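PDB 3ORY: flap endonuclease 1 from Desulfurococcus amylolyticus, which probably cleaves flap-bearing DNA structures as an archaeal member of the FEN1/XPG family of structure-specific nucleases. Local coordinates for residues 254-259 with 280-285. Residues are numbered along the deposited sequence; the frame is centred on the assembly and turned at random.
Sequences DGFEGI and PILKSP
Glu257 N donates to Lys283 O across 2.9 Å, and this single backbone bond ties 254-259 to 280-285. It is nearly straight, 174° at the hydrogen, and lies in the carbonyl plane. The same oxygen takes a CA-H...O contact from Phe256, whose CA is 3.5 Å from Lys283 O.

The tight part of the contact lies on the side of Phe256 and Leu282. With CG of Phe256 anti to its own carbonyl carbon (chi1 -66°), the ring is set against 280-285, where it meets Leu282 and Ser284 obliquely: Phe256 CD1 is 3.8 Å from Leu282 CB, and Phe256 CE1 is 3.7 Å from Ser284 CB. Over one face of the ring, a water donates to both Gly255 O, at 2.7 Å, and Ser284 OG; the serine hydroxyl also bonds to Ile286 O. Ile259 CD1 meets Leu282 CD2 at 3.6 Å. Phe256 and Leu282 also rest on Leu246 of helix 237-247, while Ile259 packs on Ala264 and Leu267 of helix 261-271. With the ring of Phe256 cut back to an alanine, Leu282 CB and Ser284 CB would probably lose their aromatic neighbour, opening a gap beside Leu246.

The solvent side is looser. The side chains of Glu257 and Lys283 cross at about a right angle, with Glu257 CD against Lys283 CB, but Glu257 OE2 and Lys283 NZ remain 5.5 Å apart, too far for a salt bridge.

Residues 256-259 form a type II turn, closed by Ile259 N donating to Phe256 O at 3.3 Å, with Gly258 in third position at positive phi (78°). This glycine-rich link between helices 237-247 and 261-271 is consistent with the helix-two-turn-helix DNA-binding motif of FEN1 relatives, here joined to the loop that follows its second helix.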
loop_
_atom_site.group_PDB
_atom_site.type_symbol
_atom_site.label_atom_id
_atom_site.label_comp_id
_atom_site.label_asym_id
_atom_site.label_seq_id
_atom_site.Cartn_x
_atom_site.Cartn_y
_atom_site.Cartn_z
ATOM N N ASP A 254 6.426 15.394 8.321
ATOM C CA ASP A 254 5.477 16.484 8.087
ATOM C C ASP A 254 5.655 17.194 6.741
ATOM O O ASP A 254 4.791 17.971 6.329
ATOM C CB ASP A 254 5.544 17.500 9.228
ATOM C CG ASP A 254 5.166 16.891 10.564
ATOM O OD1 ASP A 254 4.277 16.011 10.590
ATOM O OD2 ASP A 254 5.755 17.295 11.588
ATOM N N GLY A 255 6.762 16.915 6.055
ATOM C CA GLY A 255 7.113 17.640 4.832
ATOM C C GLY A 255 7.230 19.138 5.070
ATOM O O GLY A 255 7.645 19.579 6.147
ATOM N N PHE A 256 6.851 19.921 4.068
ATOM C CA PHE A 256 6.908 21.374 4.171
ATOM C C PHE A 256 5.504 21.966 4.107
ATOM O O PHE A 256 4.687 21.545 3.296
ATOM C CB PHE A 256 7.847 21.939 3.104
ATOM C CG PHE A 256 9.298 21.546 3.316
ATOM C CD1 PHE A 256 10.171 22.403 3.987
ATOM C CD2 PHE A 256 9.771 20.301 2.894
ATOM C CE1 PHE A 256 11.508 22.044 4.206
ATOM C CE2 PHE A 256 11.104 19.925 3.109
ATOM C CZ PHE A 256 11.979 20.797 3.765
ATOM N N GLU A 257 5.236 22.935 4.978
ATOM C CA GLU A 257 3.883 23.448 5.210
ATOM C C GLU A 257 3.229 24.034 3.966
ATOM O O GLU A 257 3.827 24.849 3.265
ATOM C CB GLU A 257 3.890 24.506 6.324
ATOM C CG GLU A 257 4.429 23.993 7.656
ATOM C CD GLU A 257 4.714 25.108 8.655
ATOM O OE1 GLU A 257 5.558 24.892 9.557
ATOM O OE2 GLU A 257 4.095 26.189 8.542
ATOM N N GLY A 258 1.993 23.608 3.711
ATOM C CA GLY A 258 1.204 24.142 2.607
ATOM C C GLY A 258 1.567 23.605 1.230
ATOM O O GLY A 258 1.002 24.043 0.235
ATOM N N ILE A 259 2.499 22.656 1.155
ATOM C CA ILE A 259 2.948 22.171 -0.150
ATOM C C ILE A 259 2.343 20.818 -0.527
ATOM O O ILE A 259 2.680 19.797 0.050
ATOM C CB ILE A 259 4.495 22.195 -0.278
ATOM C CG1 ILE A 259 5.002 23.630 -0.067
ATOM C CG2 ILE A 259 4.924 21.682 -1.648
ATOM C CD1 ILE A 259 6.495 23.766 0.076
ATOM N N PRO A 280 11.886 31.498 1.959
ATOM C CA PRO A 280 10.562 31.797 2.546
ATOM C C PRO A 280 9.444 30.842 2.113
ATOM O O PRO A 280 8.449 30.700 2.829
ATOM C CB PRO A 280 10.255 33.213 2.038
ATOM C CG PRO A 280 11.569 33.800 1.701
ATOM C CD PRO A 280 12.417 32.661 1.215
ATOM N N ILE A 281 9.610 30.208 0.951
ATOM C CA ILE A 281 8.617 29.280 0.401
ATOM C C ILE A 281 8.532 27.993 1.234
ATOM O O ILE A 281 7.464 27.408 1.372
ATOM C CB ILE A 281 8.921 28.951 -1.101
ATOM C CG1 ILE A 281 8.982 30.235 -1.956
ATOM C CG2 ILE A 281 7.928 27.932 -1.678
ATOM C CD1 ILE A 281 7.720 31.095 -1.929
ATOM N N LEU A 282 9.662 27.578 1.796
ATOM C CA LEU A 282 9.751 26.311 2.513
ATOM C C LEU A 282 9.738 26.524 4.019
ATOM O O LEU A 282 10.683 27.072 4.583
ATOM C CB LEU A 282 11.009 25.538 2.097
ATOM C CG LEU A 282 11.198 25.144 0.630
ATOM C CD1 LEU A 282 12.461 24.304 0.466
ATOM C CD2 LEU A 282 10.001 24.402 0.076
ATOM N N LYS A 283 8.654 26.090 4.653
ATOM C CA LYS A 283 8.475 26.213 6.098
ATOM C C LYS A 283 8.404 24.812 6.711
ATOM O O LYS A 283 7.537 24.006 6.349
ATOM C CB LYS A 283 7.190 26.986 6.422
ATOM C CG LYS A 283 6.914 28.199 5.535
ATOM C CD LYS A 283 5.503 28.732 5.760
ATOM C CE LYS A 283 5.149 29.839 4.771
ATOM N NZ LYS A 283 3.775 30.357 5.024
ATOM N N SER A 284 9.321 24.525 7.631
ATOM C CA SER A 284 9.397 23.216 8.274
ATOM C C SER A 284 9.489 23.387 9.788
ATOM O O SER A 284 10.169 24.307 10.256
ATOM C CB SER A 284 10.609 22.445 7.750
ATOM O OG SER A 284 10.520 21.061 8.054
ATOM N N PRO A 285 8.801 22.513 10.563
ATOM C CA PRO A 285 8.937 22.594 12.025
ATOM C C PRO A 285 10.407 22.428 12.439
ATOM O O PRO A 285 10.963 23.311 13.107
ATOM C CB PRO A 285 8.072 21.429 12.538
ATOM C CG PRO A 285 7.901 20.502 11.357
ATOM C CD PRO A 285 7.941 21.385 10.144
HETATM O O HOH W 1 10.030 18.511 6.654
#